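Tyrosine specific protein phosphatase (Trypanosoma cruzi, PDB 4AZ1) probably removes phosphate from phosphotyrosine residues of proteins, as a member of the classical protein tyrosine phosphatase family, and is a potential drug target for Chagas' disease. Local coordinates at residues G231-G234 against T235-A239; Y277-I280 against Y281-M285. All coordinates share one frame; numbering follows the deposited sequence.

Contact 1 (G231-G234 against T235-A239); sequences GRTG and TLIGA. With FMT (formic acid), chain D.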
loop_
_atom_site.group_PDB
_atom_site.type_symbol
_atom_site.label_atom_id
_atom_site.label_comp_id
_atom_site.label_asym_id
_atom_site.label_seq_id
_atom_site.Cartn_x
_atom_site.Cartn_y
_atom_site.Cartn_z
ATOM N N GLY A 231 -17.886 9.008 -10.166
ATOM C CA GLY A 231 -18.306 9.274 -11.534
ATOM C C GLY A 231 -18.942 8.070 -12.197
ATOM O O GLY A 231 -20.156 7.839 -12.069
ATOM N N ARG A 232 -18.118 7.307 -12.904
ATOM C CA ARG A 232 -18.544 6.051 -13.492
ATOM C C ARG A 232 -19.042 5.099 -12.401
ATOM O O ARG A 232 -19.935 4.285 -12.634
ATOM C CB ARG A 232 -17.367 5.434 -14.290
ATOM C CG ARG A 232 -17.043 6.229 -15.582
ATOM C CD ARG A 232 -15.714 5.817 -16.203
ATOM N NE ARG A 232 -14.582 6.373 -15.470
ATOM C CZ ARG A 232 -13.307 6.089 -15.733
ATOM N NH1 ARG A 232 -12.990 5.257 -16.717
ATOM N NH2 ARG A 232 -12.349 6.643 -15.011
ATOM N N THR A 233 -18.455 5.204 -11.212
ATOM C CA THR A 233 -18.885 4.414 -10.065
ATOM C C THR A 233 -20.356 4.709 -9.736
ATOM O O THR A 233 -21.162 3.787 -9.533
ATOM C CB THR A 233 -18.029 4.761 -8.840
ATOM O OG1 THR A 233 -16.713 4.224 -9.020
ATOM C CG2 THR A 233 -18.660 4.202 -7.565
ATOM N N GLY A 234 -20.699 5.994 -9.698
ATOM C CA GLY A 234 -22.075 6.423 -9.465
ATOM C C GLY A 234 -23.060 5.973 -10.536
ATOM O O GLY A 234 -24.182 5.577 -10.217
ATOM N N THR A 235 -22.646 6.016 -11.801
ATOM C CA THR A 235 -23.498 5.544 -12.891
ATOM C C THR A 235 -23.817 4.058 -12.757
ATOM O O THR A 235 -24.975 3.630 -12.926
ATOM C CB THR A 235 -22.817 5.764 -14.257
ATOM O OG1 THR A 235 -22.661 7.167 -14.498
ATOM C CG2 THR A 235 -23.633 5.134 -15.382
ATOM N N LEU A 236 -22.790 3.264 -12.477
ATOM C CA LEU A 236 -22.984 1.829 -12.338
ATOM C C LEU A 236 -23.998 1.512 -11.237
ATOM O O LEU A 236 -24.901 0.707 -11.439
ATOM C CB LEU A 236 -21.660 1.138 -12.021
ATOM C CG LEU A 236 -21.835 -0.383 -11.945
ATOM C CD1 LEU A 236 -22.517 -0.873 -13.197
ATOM C CD2 LEU A 236 -20.502 -1.078 -11.796
ATOM N N ILE A 237 -23.826 2.133 -10.071
ATOM C CA ILE A 237 -24.709 1.875 -8.940
ATOM C C ILE A 237 -26.116 2.416 -9.251
ATOM O O ILE A 237 -27.120 1.769 -8.940
ATOM C CB ILE A 237 -24.139 2.459 -7.622
ATOM C CG1 ILE A 237 -22.822 1.757 -7.266
ATOM C CG2 ILE A 237 -25.133 2.278 -6.481
ATOM C CD1 ILE A 237 -21.993 2.455 -6.176
ATOM N N GLY A 238 -26.182 3.565 -9.919
ATOM C CA GLY A 238 -27.466 4.142 -10.302
ATOM C C GLY A 238 -28.229 3.284 -11.299
ATOM O O GLY A 238 -29.451 3.098 -11.190
ATOM N N ALA A 239 -27.509 2.759 -12.285
ATOM C CA ALA A 239 -28.117 1.890 -13.285
ATOM C C ALA A 239 -28.637 0.615 -12.628
ATOM O O ALA A 239 -29.734 0.147 -12.957
ATOM C CB ALA A 239 -27.120 1.557 -14.402
HETATM C C FMT D . -12.807 9.367 -12.375
HETATM O O1 FMT D . -12.591 8.222 -12.779
HETATM O O2 FMT D . -12.867 9.663 -11.178
#
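Gly231, the N-cap of helix 232-247 right after the phosphate-binding loop of the tyrosine phosphatase fold, takes the N-H of Thr235 on its carbonyl O at 3.1 Å; Arg232 closes the family's signature loop that begins at Cys226. The tight part of these first two turns is backbone: Leu236 N reaches Arg232 O at 3.0 Å, Ile237 N reaches Thr233 O at 3.2 Å, and Gly238 N reaches Gly234 O at 2.9 Å. Gly234 and Gly238 add no side chain to that last rung. Side chains meet more sparingly. Thr233 and Ile237 run side by side in the same direction and touch by methyls, CG2 to CD1 at 4.0 Å, on the side facing Phe90 and Ala92 of strand 90-93. Leu236 has CG anti to its own N (chi1 -177°), which carries the isobutyl end off toward Leu206, Leu209 and Leu210. Arg232 points away from 235-239, its chain bent at chi3 (-76°); a salt bridge to Glu124 and a hydrogen bond to the Trp194 carbonyl hold NH1, which would limit rotation of the guanidinium. A formate, probably from the crystallisation liquor, is also bound by Ser227 N and Ala228 N, consistent with the family's phosphate site; Arg232 NH2 meets its O1 at the guanidinium edge, 2.7 Å away and nearly straight (N-H...O 165°).

Contact 2 (Y277-I280 against Y281-M285); sequences YFVI and YLTLM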
loop_
_atom_site.group_PDB
_atom_site.type_symbol
_atom_site.label_atom_id
_atom_site.label_comp_id
_atom_site.label_asym_id
_atom_site.label_seq_id
_atom_site.Cartn_x
_atom_site.Cartn_y
_atom_site.Cartn_z
ATOM N N TYR A 277 -24.706 10.763 -16.015
ATOM C CA TYR A 277 -26.107 10.727 -15.598
ATOM C C TYR A 277 -26.964 10.259 -16.780
ATOM O O TYR A 277 -27.898 9.446 -16.640
ATOM C CB TYR A 277 -26.529 12.133 -15.124
ATOM C CG TYR A 277 -27.968 12.249 -14.648
ATOM C CD1 TYR A 277 -28.381 11.668 -13.445
ATOM C CD2 TYR A 277 -28.903 12.963 -15.384
ATOM C CE1 TYR A 277 -29.706 11.782 -13.002
ATOM C CE2 TYR A 277 -30.230 13.084 -14.952
ATOM C CZ TYR A 277 -30.617 12.494 -13.755
ATOM O OH TYR A 277 -31.925 12.619 -13.319
ATOM N N PHE A 278 -26.624 10.770 -17.956
ATOM C CA PHE A 278 -27.264 10.334 -19.190
ATOM C C PHE A 278 -27.183 8.810 -19.369
ATOM O O PHE A 278 -28.180 8.175 -19.735
ATOM C CB PHE A 278 -26.619 11.042 -20.371
ATOM C CG PHE A 278 -27.594 11.440 -21.420
ATOM C CD1 PHE A 278 -28.577 10.545 -21.846
ATOM C CD2 PHE A 278 -27.554 12.713 -21.973
ATOM C CE1 PHE A 278 -29.499 10.916 -22.825
ATOM C CE2 PHE A 278 -28.477 13.099 -22.951
ATOM C CZ PHE A 278 -29.450 12.198 -23.378
ATOM N N VAL A 279 -26.019 8.219 -19.083
ATOM C CA VAL A 279 -25.850 6.768 -19.262
ATOM C C VAL A 279 -26.908 5.947 -18.489
ATOM O O VAL A 279 -27.359 4.907 -18.973
ATOM C CB VAL A 279 -24.393 6.292 -18.952
ATOM C CG1 VAL A 279 -24.275 4.757 -19.065
ATOM C CG2 VAL A 279 -23.404 6.933 -19.918
ATOM N N ILE A 280 -27.342 6.423 -17.320
ATOM C CA ILE A 280 -28.373 5.678 -16.598
ATOM C C ILE A 280 -29.665 5.604 -17.423
ATOM O O ILE A 280 -30.251 4.533 -17.536
ATOM C CB ILE A 280 -28.656 6.223 -15.181
ATOM C CG1 ILE A 280 -27.359 6.319 -14.373
ATOM C CG2 ILE A 280 -29.686 5.326 -14.445
ATOM C CD1 ILE A 280 -27.491 7.168 -13.115
ATOM N N TYR A 281 -30.095 6.712 -18.024
ATOM C CA TYR A 281 -31.253 6.657 -18.925
ATOM C C TYR A 281 -31.022 5.716 -20.113
ATOM O O TYR A 281 -31.938 5.004 -20.534
ATOM C CB TYR A 281 -31.627 8.051 -19.445
ATOM C CG TYR A 281 -32.453 8.884 -18.485
ATOM C CD1 TYR A 281 -33.827 8.742 -18.425
ATOM C CD2 TYR A 281 -31.854 9.827 -17.651
ATOM C CE1 TYR A 281 -34.596 9.508 -17.545
ATOM C CE2 TYR A 281 -32.603 10.589 -16.777
ATOM C CZ TYR A 281 -33.981 10.431 -16.734
ATOM O OH TYR A 281 -34.740 11.200 -15.862
ATOM N N LEU A 282 -29.813 5.747 -20.672
ATOM C CA LEU A 282 -29.474 4.901 -21.821
ATOM C C LEU A 282 -29.560 3.412 -21.482
ATOM O O LEU A 282 -30.017 2.612 -22.297
ATOM C CB LEU A 282 -28.062 5.215 -22.330
ATOM C CG LEU A 282 -27.895 6.641 -22.842
ATOM C CD1 LEU A 282 -26.460 6.901 -23.335
ATOM C CD2 LEU A 282 -28.913 6.922 -23.928
ATOM N N THR A 283 -29.108 3.034 -20.291
ATOM C CA THR A 283 -29.200 1.622 -19.913
ATOM C C THR A 283 -30.667 1.212 -19.760
ATOM O O THR A 283 -31.035 0.084 -20.087
ATOM C CB THR A 283 -28.402 1.276 -18.624
ATOM O OG1 THR A 283 -29.103 1.747 -17.466
ATOM C CG2 THR A 283 -27.035 1.899 -18.661
ATOM N N LEU A 284 -31.505 2.126 -19.271
ATOM C CA LEU A 284 -32.923 1.805 -19.103
ATOM C C LEU A 284 -33.540 1.599 -20.473
ATOM O O LEU A 284 -34.255 0.619 -20.709
ATOM C CB LEU A 284 -33.667 2.912 -18.344
ATOM C CG LEU A 284 -33.447 2.954 -16.825
ATOM C CD1 LEU A 284 -34.078 4.198 -16.237
ATOM C CD2 LEU A 284 -34.011 1.697 -16.127
ATOM N N MET A 285 -33.233 2.512 -21.386
ATOM C CA MET A 285 -33.732 2.415 -22.747
ATOM C C MET A 285 -33.305 1.110 -23.422
ATOM O O MET A 285 -34.142 0.414 -23.997
ATOM C CB MET A 285 -33.298 3.635 -23.562
ATOM C CG MET A 285 -33.907 4.939 -23.054
ATOM S SD MET A 285 -33.221 6.398 -23.880
ATOM C CE MET A 285 -34.062 6.278 -25.482
#
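Ile280 O is gripped twice in this part of helix 274-288, a helix of the tyrosine phosphatase fold: Thr283 OG1 donates to it at 3.0 Å and Leu284 N at 3.2 Å, both from one face of the carbonyl plane. The hydroxyl stands between the backbone N and the carbonyl carbon of its own residue (chi1 76°), which folds it back on the preceding turn. Thr283 N in turn bonds to Val279 O at 2.9 Å. Leu282 N continues the ladder to Phe278 O. At the start of the segment the pattern is looser, for Tyr277 O takes a weak bond from Ile280 N.

Further out, the phenol oxygens of Tyr277 and Tyr281 both bond to Glu24 of helix 14-30, and Arg20 is a second partner of the Tyr281 hydroxyl, so the ends of both side chains are held by the same neighbouring helix. Between the phenols lies an offset T-shaped stack: the two side chains run side by side and point the same way, but their ring planes stand at 78°, and the edge of Tyr281 is turned toward the face of Tyr277 with centroids 5.9 Å apart. Phe9 stacks on Tyr281 as well. On another side of the helix Phe278 and Leu282 slant across each other and pack toward Leu295 of helix 293-299; Phe278 also touches Leu299 and Val21. Here Leu282 CG sits 4.1 Å from Phe278 CD1. The closest approach of the tyrosine pair is between their CE2 atoms, Tyr277 CE2 lying 3.9 Å from Tyr281 CE2 and in the plane of the Tyr281 ring.

In the fold
Along the chain, contact 1 comes first, at the start of helix 232-247 just after the Cys226-Arg232 loop; helix 255-266 follows, and contact 2 lies on helix 274-288. Each joins successive turns of one helix and closes no longer loop, and the two run in series, neither nesting nor crossing. In space they meet, with centres about 10 Å apart: Thr235 CG2 packs on Val279 CG1 at 3.8 Å, and Ala239 CB on Thr283 OG1 at 3.7 Å. Thr235 OG1 also bonds to the carbonyl of Gln276, fastening the two helices. Other sides of contact 1 face strand 90-93 and helix 203-215, whereas contact 2 reaches outward to helices 14-30, 255-266 and 293-299.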